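Long-range contacts in N-terminal cyanobactin protease (Planktothrix agardhii NIES-596, PDB 4H6W), which probably acts as a subtilisin-like serine endopeptidase in the maturation of prenylagaramides, this chain being the protease domain of a longer protein: residues Lys22-Val27 and Asn117-Ile122; Gln199-Pro204 and Ala256-Ala261; Ala235-Leu240 and Asp284-Leu289; Arg244-Asp249 and His288-Thr293. One frame throughout, in Å; residues are numbered along the deposited sequence.

Contact 1. Residues Lys22-Val27 and Asn117-Ile122; sequences KICVAV and NGANII
The flat carboxamide of N120 comes across to the backbone of I23 and C24. I23 CD1 sits over one face of it, 4.2 Å from N120 CG and displaced toward the amide's end, and the two side chains cross at about a right angle. G118 O lies under the opposite face. At one edge lies the backbone of C24, with C24 N 3.9 Å from N120 CG; the amide is probably modelled turned over, which leaves the identity of the atom facing this N-H in doubt. Cut back to an alanine here, the side chain would be likely to leave C24 N without its close polar neighbour and I23 CD1 without the flat surface beneath it.

C24 O is gripped twice. N120 N donates from a position tilted 27° off the carbonyl plane, at 2.7 Å, and I121 N approaches nearly head-on at 3.2 Å. A26 N then bonds I121 O at 2.9 Å, completing a parallel pairing of two neighbouring strands in the subtilisin-type sheet. V25 and I121 lie side by side, CG2 of V25 being 4.0 Å from I121 CB, beneath helix 223-243. On the other face, A26 CB touches A119 CB at 3.8 Å, while A26 and I122 meet helix 104-116. C24 SG, anti to the backbone N (chi1 -174°), lies alongside A119. Nearer the outside, a water donates to both K22 O and G118 O.

The chemistry is thus backbone bonding between two small apolar layers, which joins strand 24-28 to strand 121-124 just ahead of D29, the predicted charge-relay aspartate.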
loop_
_atom_site.group_PDB
_atom_site.type_symbol
_atom_site.label_atom_id
_atom_site.label_comp_id
_atom_site.label_asym_id
_atom_site.label_seq_id
_atom_site.Cartn_x
_atom_site.Cartn_y
_atom_site.Cartn_z
ATOM N N LYS A 22 7.445 16.429 2.409
ATOM C CA LYS A 22 8.752 15.928 1.971
ATOM C C LYS A 22 8.720 14.433 1.667
ATOM O O LYS A 22 9.710 13.871 1.209
ATOM C CB LYS A 22 9.839 16.220 3.012
ATOM C CG LYS A 22 9.991 17.687 3.389
ATOM C CD LYS A 22 11.288 17.890 4.152
ATOM C CE LYS A 22 11.153 18.940 5.238
ATOM N NZ LYS A 22 12.061 18.600 6.373
ATOM N N ILE A 23 7.582 13.797 1.934
ATOM C CA ILE A 23 7.427 12.375 1.724
ATOM C C ILE A 23 6.450 12.125 0.595
ATOM O O ILE A 23 5.296 12.562 0.644
ATOM C CB ILE A 23 6.993 11.646 3.017
ATOM C CG1 ILE A 23 8.118 11.690 4.054
ATOM C CG2 ILE A 23 6.570 10.210 2.733
ATOM C CD1 ILE A 23 9.474 11.242 3.535
ATOM N N CYS A 24 6.924 11.420 -0.425
ATOM C CA CYS A 24 6.148 11.199 -1.617
ATOM C C CYS A 24 5.703 9.762 -1.741
ATOM O O CYS A 24 6.513 8.843 -1.611
ATOM C CB CYS A 24 6.946 11.585 -2.852
ATOM S SG CYS A 24 5.916 11.462 -4.319
ATOM N N VAL A 25 4.404 9.591 -1.989
ATOM C CA VAL A 25 3.799 8.287 -2.258
ATOM C C VAL A 25 3.257 8.274 -3.686
ATOM O O VAL A 25 2.460 9.127 -4.058
ATOM C CB VAL A 25 2.666 7.963 -1.250
ATOM C CG1 VAL A 25 1.926 6.689 -1.633
ATOM C CG2 VAL A 25 3.223 7.822 0.161
ATOM N N ALA A 26 3.714 7.319 -4.486
ATOM C CA ALA A 26 3.233 7.173 -5.862
ATOM C C ALA A 26 2.144 6.117 -5.905
ATOM O O ALA A 26 2.286 5.063 -5.297
ATOM C CB ALA A 26 4.373 6.786 -6.786
ATOM N N VAL A 27 1.054 6.402 -6.612
ATOM C CA VAL A 27 -0.013 5.419 -6.780
ATOM C C VAL A 27 -0.018 4.941 -8.224
ATOM O O VAL A 27 -0.311 5.712 -9.138
ATOM C CB VAL A 27 -1.395 5.968 -6.370
ATOM C CG1 VAL A 27 -2.464 4.920 -6.621
ATOM C CG2 VAL A 27 -1.401 6.412 -4.903
ATOM N N ASN A 117 11.055 10.531 -10.139
ATOM C CA ASN A 117 10.312 11.714 -9.719
ATOM C C ASN A 117 10.249 11.876 -8.190
ATOM O O ASN A 117 9.480 12.690 -7.660
ATOM C CB ASN A 117 8.927 11.737 -10.378
ATOM C CG ASN A 117 9.003 12.066 -11.872
ATOM O OD1 ASN A 117 8.791 13.220 -12.272
ATOM N ND2 ASN A 117 9.338 11.063 -12.698
ATOM N N GLY A 118 11.070 11.084 -7.498
ATOM C CA GLY A 118 11.266 11.194 -6.058
ATOM C C GLY A 118 10.204 10.588 -5.158
ATOM O O GLY A 118 9.955 11.107 -4.065
ATOM N N ALA A 119 9.561 9.510 -5.602
ATOM C CA ALA A 119 8.652 8.780 -4.727
ATOM C C ALA A 119 9.469 8.039 -3.664
ATOM O O ALA A 119 10.536 7.497 -3.960
ATOM C CB ALA A 119 7.768 7.824 -5.514
ATOM N N ASN A 120 8.987 8.044 -2.423
ATOM C CA ASN A 120 9.629 7.283 -1.349
ATOM C C ASN A 120 8.976 5.924 -1.152
ATOM O O ASN A 120 9.635 4.938 -0.775
ATOM C CB ASN A 120 9.554 8.070 -0.046
ATOM C CG ASN A 120 10.257 9.392 -0.145
ATOM O OD1 ASN A 120 11.481 9.435 -0.262
ATOM N ND2 ASN A 120 9.494 10.484 -0.116
ATOM N N ILE A 121 7.666 5.907 -1.388
ATOM C CA ILE A 121 6.854 4.713 -1.312
ATOM C C ILE A 121 6.116 4.536 -2.630
ATOM O O ILE A 121 5.585 5.500 -3.179
ATOM C CB ILE A 121 5.835 4.826 -0.169
ATOM C CG1 ILE A 121 6.571 4.802 1.164
ATOM C CG2 ILE A 121 4.817 3.698 -0.228
ATOM C CD1 ILE A 121 5.724 5.278 2.310
ATOM N N ILE A 122 6.086 3.305 -3.130
ATOM C CA ILE A 122 5.321 3.002 -4.335
ATOM C C ILE A 122 4.238 1.987 -4.006
ATOM O O ILE A 122 4.547 0.872 -3.576
ATOM C CB ILE A 122 6.219 2.491 -5.488
ATOM C CG1 ILE A 122 7.170 3.608 -5.954
ATOM C CG2 ILE A 122 5.362 1.985 -6.647
ATOM C CD1 ILE A 122 8.266 3.140 -6.886
HETATM O O HOH W 1 9.889 12.760 -1.715
#

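Contact 2. Residues Gln199-Pro204 and Ala256-Ala261; sequences QGILAP and ALLASA
Strand 200-204, the outermost of the seven-stranded parallel sheet at this end, is covered here by the C-terminal end of helix 250-259, with I201 meeting L258 and A261. This is alpha/beta layer packing of the subtilase fold, and the side chains that meet are apolar. I201 points its side chain at the helix, and CG2 does the touching: it is 3.7 Å from L258 CD2 and equally 3.7 Å from A261 CB, so one methyl is shared between the last helical turn and A261 just beyond it. The torsion explains the choice of branch. With chi1 at 60°, CG1 is placed between the backbone N and the carbonyl carbon, and CG2 is left to face the helix. V230 of helix 223-243 packs on I201 as well, and also on L257, so the three elements close over a common apolar patch.

Along the strand's other edge, G200 and L202 make backbone bonds to M277 and G278. The amide end of Q199 turns from the helix and gives NE2 to A169 O and L171 O. Its backbone, by contrast, is covered by L258, whose two methyls lie side by side along the chain: CD1 lies 4.0 Å from Q199 CA, and CD2 comes to 3.6 Å from Q199 C.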
loop_
_atom_site.group_PDB
_atom_site.type_symbol
_atom_site.label_atom_id
_atom_site.label_comp_id
_atom_site.label_asym_id
_atom_site.label_seq_id
_atom_site.Cartn_x
_atom_site.Cartn_y
_atom_site.Cartn_z
ATOM N N GLN A 199 7.454 -11.889 3.653
ATOM C CA GLN A 199 7.456 -10.439 3.455
ATOM C C GLN A 199 6.077 -9.789 3.438
ATOM O O GLN A 199 5.921 -8.659 2.968
ATOM C CB GLN A 199 8.232 -10.095 2.178
ATOM C CG GLN A 199 7.667 -10.757 0.934
ATOM C CD GLN A 199 8.565 -10.604 -0.273
ATOM O OE1 GLN A 199 9.774 -10.829 -0.191
ATOM N NE2 GLN A 199 7.979 -10.219 -1.408
ATOM N N GLY A 200 5.078 -10.495 3.939
ATOM C CA GLY A 200 3.729 -9.972 3.856
ATOM C C GLY A 200 3.136 -9.745 5.221
ATOM O O GLY A 200 3.473 -10.452 6.168
ATOM N N ILE A 201 2.269 -8.742 5.318
ATOM C CA ILE A 201 1.426 -8.536 6.490
ATOM C C ILE A 201 -0.042 -8.423 6.080
ATOM O O ILE A 201 -0.359 -8.137 4.919
ATOM C CB ILE A 201 1.818 -7.271 7.299
ATOM C CG1 ILE A 201 1.708 -6.003 6.448
ATOM C CG2 ILE A 201 3.202 -7.408 7.901
ATOM C CD1 ILE A 201 2.075 -4.741 7.208
ATOM N N LEU A 202 -0.936 -8.639 7.042
ATOM C CA LEU A 202 -2.360 -8.382 6.844
ATOM C C LEU A 202 -2.731 -6.986 7.308
ATOM O O LEU A 202 -2.356 -6.577 8.409
ATOM C CB LEU A 202 -3.214 -9.401 7.598
ATOM C CG LEU A 202 -3.125 -10.856 7.133
ATOM C CD1 LEU A 202 -4.041 -11.728 7.983
ATOM C CD2 LEU A 202 -3.455 -10.985 5.646
ATOM N N ALA A 203 -3.463 -6.271 6.454
ATOM C CA ALA A 203 -4.084 -4.982 6.803
ATOM C C ALA A 203 -5.590 -4.998 6.475
ATOM O O ALA A 203 -6.043 -5.808 5.646
ATOM C CB ALA A 203 -3.395 -3.855 6.064
ATOM N N PRO A 204 -6.379 -4.107 7.119
ATOM C CA PRO A 204 -7.830 -4.117 6.868
ATOM C C PRO A 204 -8.147 -4.071 5.381
ATOM O O PRO A 204 -7.615 -3.224 4.654
ATOM C CB PRO A 204 -8.307 -2.837 7.562
ATOM C CG PRO A 204 -7.342 -2.670 8.694
ATOM C CD PRO A 204 -6.008 -3.084 8.122
ATOM N N ALA A 256 10.458 -2.666 10.167
ATOM C CA ALA A 256 9.696 -2.315 11.359
ATOM C C ALA A 256 8.251 -2.796 11.222
ATOM O O ALA A 256 7.716 -3.432 12.131
ATOM C CB ALA A 256 9.751 -0.812 11.611
ATOM N N LEU A 257 7.632 -2.504 10.082
ATOM C CA LEU A 257 6.280 -2.997 9.786
ATOM C C LEU A 257 6.198 -4.515 9.840
ATOM O O LEU A 257 5.250 -5.056 10.409
ATOM C CB LEU A 257 5.771 -2.482 8.433
ATOM C CG LEU A 257 5.375 -1.001 8.362
ATOM C CD1 LEU A 257 5.136 -0.581 6.916
ATOM C CD2 LEU A 257 4.145 -0.709 9.211
ATOM N N LEU A 258 7.184 -5.204 9.267
ATOM C CA LEU A 258 7.190 -6.671 9.295
ATOM C C LEU A 258 7.460 -7.235 10.691
ATOM O O LEU A 258 6.779 -8.169 11.121
ATOM C CB LEU A 258 8.187 -7.247 8.281
ATOM C CG LEU A 258 7.825 -7.176 6.794
ATOM C CD1 LEU A 258 8.989 -7.616 5.917
ATOM C CD2 LEU A 258 6.598 -8.017 6.481
ATOM N N ALA A 259 8.450 -6.658 11.382
ATOM C CA ALA A 259 8.880 -7.105 12.705
ATOM C C ALA A 259 7.822 -6.853 13.783
ATOM O O ALA A 259 7.763 -7.551 14.796
ATOM C CB ALA A 259 10.176 -6.411 13.078
ATOM N N SER A 260 6.984 -5.846 13.564
ATOM C CA SER A 260 5.928 -5.520 14.502
ATOM C C SER A 260 4.591 -6.223 14.201
ATOM O O SER A 260 3.629 -6.052 14.956
ATOM C CB SER A 260 5.710 -4.020 14.502
ATOM O OG SER A 260 5.112 -3.591 13.279
ATOM N N ALA A 261 4.501 -6.998 13.118
ATOM C CA ALA A 261 3.233 -7.667 12.810
ATOM C C ALA A 261 2.833 -8.667 13.921
ATOM O O ALA A 261 3.663 -9.457 14.353
ATOM C CB ALA A 261 3.310 -8.354 11.459
#

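Contact 3. Residues Ala235-Leu240 and Asp284-Leu289; sequences ALLLSL and DAIEHL
L237 packs against A285, I286 and L289 where two helices of the subtilase fold meet: the long helix 223-243, which carries the predicted charge-relay S224 in its first turn, and the short helix 282-289 near the end of the modelled chain. The short segments run in roughly the same direction, crossing at -40°, and their axes come no closer than 11.2 Å, a spacing bridged by leucine and isoleucine branches.

Apolar contacts carry the whole interface. L237 spreads over three partners. Its CD2 presses on I286 CG1 at 3.7 Å, the two side chains passing at a slant, and CD1 reaches A285 CB at 4.2 Å. L289 comes in from the other helix: with CG anti to its backbone N (chi1 177°), it sends CD2 to within 3.9 Å of L237 CB. One turn on, L240 CD2 meets the second branch of I286, CG2, at 4.0 Å and about at a right angle. I286 is therefore held by both of its branches. V253 of helix 250-259 touches L237 and A256 of that helix touches L289, while L13 of helix 10-16 reaches L240.

Among the polar groups, the buried hydroxyl of S239 is satisfied by folding back on its own helix: OG donates to A235 O at 2.9 Å from 40° above the carbonyl plane, and that oxygen also accepts from S239 N.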
loop_
_atom_site.group_PDB
_atom_site.type_symbol
_atom_site.label_atom_id
_atom_site.label_comp_id
_atom_site.label_asym_id
_atom_site.label_seq_id
_atom_site.Cartn_x
_atom_site.Cartn_y
_atom_site.Cartn_z
ATOM N N ALA A 235 4.074 5.911 5.019
ATOM C CA ALA A 235 4.334 7.341 4.838
ATOM C C ALA A 235 4.265 8.093 6.179
ATOM O O ALA A 235 5.120 8.936 6.468
ATOM C CB ALA A 235 3.395 7.945 3.823
ATOM N N LEU A 236 3.284 7.759 7.016
ATOM C CA LEU A 236 3.207 8.374 8.340
ATOM C C LEU A 236 4.483 8.126 9.111
ATOM O O LEU A 236 5.006 9.020 9.771
ATOM C CB LEU A 236 1.991 7.868 9.115
ATOM C CG LEU A 236 0.636 8.342 8.574
ATOM C CD1 LEU A 236 -0.486 7.920 9.504
ATOM C CD2 LEU A 236 0.652 9.861 8.371
ATOM N N LEU A 237 5.007 6.913 8.991
ATOM C CA LEU A 237 6.179 6.532 9.744
ATOM C C LEU A 237 7.423 7.259 9.250
ATOM O O LEU A 237 8.298 7.622 10.046
ATOM C CB LEU A 237 6.361 5.020 9.683
ATOM C CG LEU A 237 5.353 4.201 10.501
ATOM C CD1 LEU A 237 5.582 2.720 10.249
ATOM C CD2 LEU A 237 5.454 4.523 11.989
ATOM N N LEU A 238 7.504 7.480 7.939
ATOM C CA LEU A 238 8.607 8.258 7.379
ATOM C C LEU A 238 8.517 9.721 7.826
ATOM O O LEU A 238 9.543 10.343 8.101
ATOM C CB LEU A 238 8.664 8.153 5.850
ATOM C CG LEU A 238 9.131 6.823 5.229
ATOM C CD1 LEU A 238 8.776 6.717 3.748
ATOM C CD2 LEU A 238 10.624 6.583 5.453
ATOM N N SER A 239 7.301 10.259 7.903
ATOM C CA SER A 239 7.083 11.649 8.341
ATOM C C SER A 239 7.489 11.805 9.802
ATOM O O SER A 239 8.047 12.840 10.192
ATOM C CB SER A 239 5.618 12.051 8.182
ATOM O OG SER A 239 5.169 11.832 6.850
ATOM N N LEU A 240 7.216 10.755 10.587
ATOM C CA LEU A 240 7.539 10.710 12.005
ATOM C C LEU A 240 9.063 10.732 12.247
ATOM O O LEU A 240 9.549 11.386 13.183
ATOM C CB LEU A 240 6.885 9.485 12.636
ATOM C CG LEU A 240 7.123 9.244 14.126
ATOM C CD1 LEU A 240 6.481 10.348 14.957
ATOM C CD2 LEU A 240 6.584 7.879 14.540
ATOM N N ASP A 284 3.441 -0.938 17.769
ATOM C CA ASP A 284 4.659 -1.722 17.778
ATOM C C ASP A 284 5.604 -1.372 16.616
ATOM O O ASP A 284 6.823 -1.354 16.809
ATOM C CB ASP A 284 4.312 -3.204 17.819
ATOM C CG ASP A 284 3.622 -3.610 19.123
ATOM O OD1 ASP A 284 3.578 -2.796 20.076
ATOM O OD2 ASP A 284 3.120 -4.752 19.209
ATOM N N ALA A 285 5.049 -1.047 15.443
ATOM C CA ALA A 285 5.855 -0.527 14.324
ATOM C C ALA A 285 6.642 0.733 14.696
ATOM O O ALA A 285 7.846 0.846 14.423
ATOM C CB ALA A 285 4.982 -0.276 13.109
ATOM N N ILE A 286 5.963 1.680 15.338
ATOM C CA ILE A 286 6.623 2.879 15.873
ATOM C C ILE A 286 7.757 2.481 16.827
ATOM O O ILE A 286 8.892 2.958 16.696
ATOM C CB ILE A 286 5.597 3.786 16.590
ATOM C CG1 ILE A 286 4.525 4.230 15.588
ATOM C CG2 ILE A 286 6.291 4.976 17.263
ATOM C CD1 ILE A 286 3.236 4.750 16.197
ATOM N N GLU A 287 7.442 1.587 17.768
ATOM C CA GLU A 287 8.403 1.139 18.767
ATOM C C GLU A 287 9.639 0.531 18.114
ATOM O O GLU A 287 10.751 0.905 18.458
ATOM C CB GLU A 287 7.762 0.153 19.741
ATOM C CG GLU A 287 8.675 -0.253 20.893
ATOM C CD GLU A 287 7.950 -0.991 22.016
ATOM O OE1 GLU A 287 6.971 -0.435 22.587
ATOM O OE2 GLU A 287 8.373 -2.122 22.351
ATOM N N HIS A 288 9.439 -0.384 17.162
ATOM C CA HIS A 288 10.542 -0.996 16.438
ATOM C C HIS A 288 11.382 -0.030 15.598
ATOM O O HIS A 288 12.583 -0.224 15.445
ATOM C CB HIS A 288 10.025 -2.123 15.563
ATOM C CG HIS A 288 9.833 -3.406 16.302
ATOM N ND1 HIS A 288 8.780 -4.253 16.058
ATOM C CD2 HIS A 288 10.554 -3.977 17.294
ATOM C CE1 HIS A 288 8.861 -5.294 16.864
ATOM N NE2 HIS A 288 9.929 -5.151 17.626
ATOM N N LEU A 289 10.742 1.002 15.046
ATOM C CA LEU A 289 11.422 1.943 14.168
ATOM C C LEU A 289 12.159 3.024 14.943
ATOM O O LEU A 289 13.325 3.333 14.663
ATOM C CB LEU A 289 10.413 2.578 13.230
ATOM C CG LEU A 289 10.931 3.648 12.271
ATOM C CD1 LEU A 289 11.856 3.021 11.233
ATOM C CD2 LEU A 289 9.741 4.368 11.620
#

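Contact 4. Residues Arg244-Asp249 and His288-Thr293; sequences RGEKPD and HLTGET
R244, E246 and E292 form a salt-bridge network at the protein surface, joining the loop after helix 223-243 to the tail that follows helix 282-289. The arginine is the donor throughout. Its side-on edge grips E246 with two nitrogens, one to each carboxylate oxygen: R244 NE to OE1 at 3.2 Å and almost straight (171°), R244 NH2 to OE2 at 2.8 Å. Both bonds leave the guanidinium in or close to its plane but meet the carboxylate from above its own. R244 NH1 serves the other glutamate, 2.7 Å from E292 OE2; the ion pair is close, but as a hydrogen bond it is weak, bent to 122°. Here the R244 and E292 side chains slide past each other in opposite directions, with guanidinium and carboxylate planes 21° apart. A bend at chi3 of R244 brings the group over the tail, and T290 CB lies 3.5 Å above one guanidinium face, toward its rim.

A lysine in place of R244 is likely to lose the two-nitrogen grip on E246, leaving one of the two glutamates poorly matched and T290 without its flat cover.

The backbone is also provided for. G245, at positive phi, closes helix 223-243 in a Schellman motif, and D249 caps the start of helix 250-259 with its side chain, while its OD1 accepts from N150 ND2. In the tail, the T290 hydroxyl donates to I286 O and at the same time forms an ST turn, OG1 accepting from E292 N at 3.0 Å.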
loop_
_atom_site.group_PDB
_atom_site.type_symbol
_atom_site.label_atom_id
_atom_site.label_comp_id
_atom_site.label_asym_id
_atom_site.label_seq_id
_atom_site.Cartn_x
_atom_site.Cartn_y
_atom_site.Cartn_z
ATOM N N ARG A 244 11.310 13.710 14.125
ATOM C CA ARG A 244 12.265 13.439 15.187
ATOM C C ARG A 244 13.712 13.736 14.814
ATOM O O ARG A 244 14.619 13.406 15.572
ATOM C CB ARG A 244 12.122 12.004 15.665
ATOM C CG ARG A 244 10.887 11.772 16.509
ATOM C CD ARG A 244 10.602 10.287 16.557
ATOM N NE ARG A 244 11.828 9.499 16.713
ATOM C CZ ARG A 244 12.330 9.106 17.884
ATOM N NH1 ARG A 244 11.710 9.426 19.017
ATOM N NH2 ARG A 244 13.455 8.392 17.922
ATOM N N GLY A 245 13.929 14.361 13.661
ATOM C CA GLY A 245 15.273 14.694 13.210
ATOM C C GLY A 245 16.066 13.481 12.756
ATOM O O GLY A 245 17.292 13.531 12.668
ATOM N N GLU A 246 15.368 12.384 12.471
ATOM C CA GLU A 246 15.990 11.184 11.909
ATOM C C GLU A 246 15.838 11.212 10.381
ATOM O O GLU A 246 14.919 11.843 9.865
ATOM C CB GLU A 246 15.364 9.925 12.531
ATOM C CG GLU A 246 15.656 9.778 14.025
ATOM C CD GLU A 246 14.769 8.764 14.746
ATOM O OE1 GLU A 246 13.626 8.513 14.297
ATOM O OE2 GLU A 246 15.202 8.216 15.790
ATOM N N LYS A 247 16.753 10.577 9.651
ATOM C CA LYS A 247 16.589 10.470 8.187
ATOM C C LYS A 247 15.441 9.508 7.823
ATOM O O LYS A 247 15.357 8.403 8.360
ATOM C CB LYS A 247 17.894 10.072 7.489
ATOM C CG LYS A 247 18.928 9.431 8.404
ATOM C CD LYS A 247 20.110 8.834 7.640
ATOM C CE LYS A 247 21.085 8.142 8.592
ATOM N NZ LYS A 247 21.579 6.827 8.073
ATOM N N PRO A 248 14.531 9.940 6.939
ATOM C CA PRO A 248 13.481 9.016 6.522
ATOM C C PRO A 248 14.119 7.816 5.819
ATOM O O PRO A 248 14.877 7.997 4.874
ATOM C CB PRO A 248 12.636 9.856 5.546
ATOM C CG PRO A 248 13.546 10.943 5.070
ATOM C CD PRO A 248 14.464 11.231 6.223
ATOM N N ASP A 249 13.850 6.604 6.298
ATOM C CA ASP A 249 14.463 5.402 5.732
ATOM C C ASP A 249 13.426 4.312 5.403
ATOM O O ASP A 249 13.072 3.499 6.270
ATOM C CB ASP A 249 15.518 4.874 6.695
ATOM C CG ASP A 249 16.455 3.846 6.056
ATOM O OD1 ASP A 249 16.086 3.173 5.054
ATOM O OD2 ASP A 249 17.574 3.703 6.587
ATOM N N HIS A 288 9.439 -0.384 17.162
ATOM C CA HIS A 288 10.542 -0.996 16.438
ATOM C C HIS A 288 11.382 -0.030 15.598
ATOM O O HIS A 288 12.583 -0.224 15.445
ATOM C CB HIS A 288 10.025 -2.123 15.563
ATOM C CG HIS A 288 9.833 -3.406 16.302
ATOM N ND1 HIS A 288 8.780 -4.253 16.058
ATOM C CD2 HIS A 288 10.554 -3.977 17.294
ATOM C CE1 HIS A 288 8.861 -5.294 16.864
ATOM N NE2 HIS A 288 9.929 -5.151 17.626
ATOM N N LEU A 289 10.742 1.002 15.046
ATOM C CA LEU A 289 11.422 1.943 14.168
ATOM C C LEU A 289 12.159 3.024 14.943
ATOM O O LEU A 289 13.325 3.333 14.663
ATOM C CB LEU A 289 10.413 2.578 13.230
ATOM C CG LEU A 289 10.931 3.648 12.271
ATOM C CD1 LEU A 289 11.856 3.021 11.233
ATOM C CD2 LEU A 289 9.741 4.368 11.620
ATOM N N THR A 290 11.470 3.608 15.909
ATOM C CA THR A 290 12.044 4.668 16.723
ATOM C C THR A 290 12.389 4.076 18.080
ATOM O O THR A 290 12.348 2.857 18.284
ATOM C CB THR A 290 11.030 5.825 16.903
ATOM O OG1 THR A 290 9.939 5.404 17.744
ATOM C CG2 THR A 290 10.477 6.278 15.538
ATOM N N GLY A 291 12.707 4.905 19.047
ATOM C CA GLY A 291 12.784 4.311 20.369
ATOM C C GLY A 291 11.425 4.062 21.014
ATOM O O GLY A 291 11.293 3.161 21.816
ATOM N N GLU A 292 10.423 4.850 20.620
ATOM C CA GLU A 292 9.289 5.222 21.479
ATOM C C GLU A 292 8.218 4.181 21.702
ATOM O O GLU A 292 7.921 3.394 20.816
ATOM C CB GLU A 292 8.592 6.462 20.918
ATOM C CG GLU A 292 9.433 7.716 20.809
ATOM C CD GLU A 292 8.683 8.820 20.079
ATOM O OE1 GLU A 292 7.747 9.409 20.672
ATOM O OE2 GLU A 292 9.021 9.096 18.907
ATOM N N THR A 293 7.606 4.241 22.885
ATOM C CA THR A 293 6.434 3.431 23.239
ATOM C C THR A 293 5.201 4.315 23.437
ATOM O O THR A 293 4.348 4.403 22.549
ATOM C CB THR A 293 6.687 2.587 24.508
ATOM O OG1 THR A 293 7.777 1.684 24.274
ATOM C CG2 THR A 293 5.451 1.784 24.889
#

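In the fold
Contact 1 comes first along the chain and is complete before the other three open. Contacts 1 and 2 belong to the same parallel sheet, one among its inner strands and one at an outer strand, with centres 20 Å apart. Helix 223-243 ties them together: its A235 and L238 pack on I121 in contact 1 and V230 on I201 and L257 in contact 2, and contact 3 uses residues 235-240. Helix 282-289 serves contacts 3 and 4, which share H288 and L289 and have centres 6 Å apart. Contact 2 interleaves with both along the sequence, and S260 and A256 touch helix 282-289. The C-terminal helices thus form a continuous layer from sheet to surface in the subtilase domain.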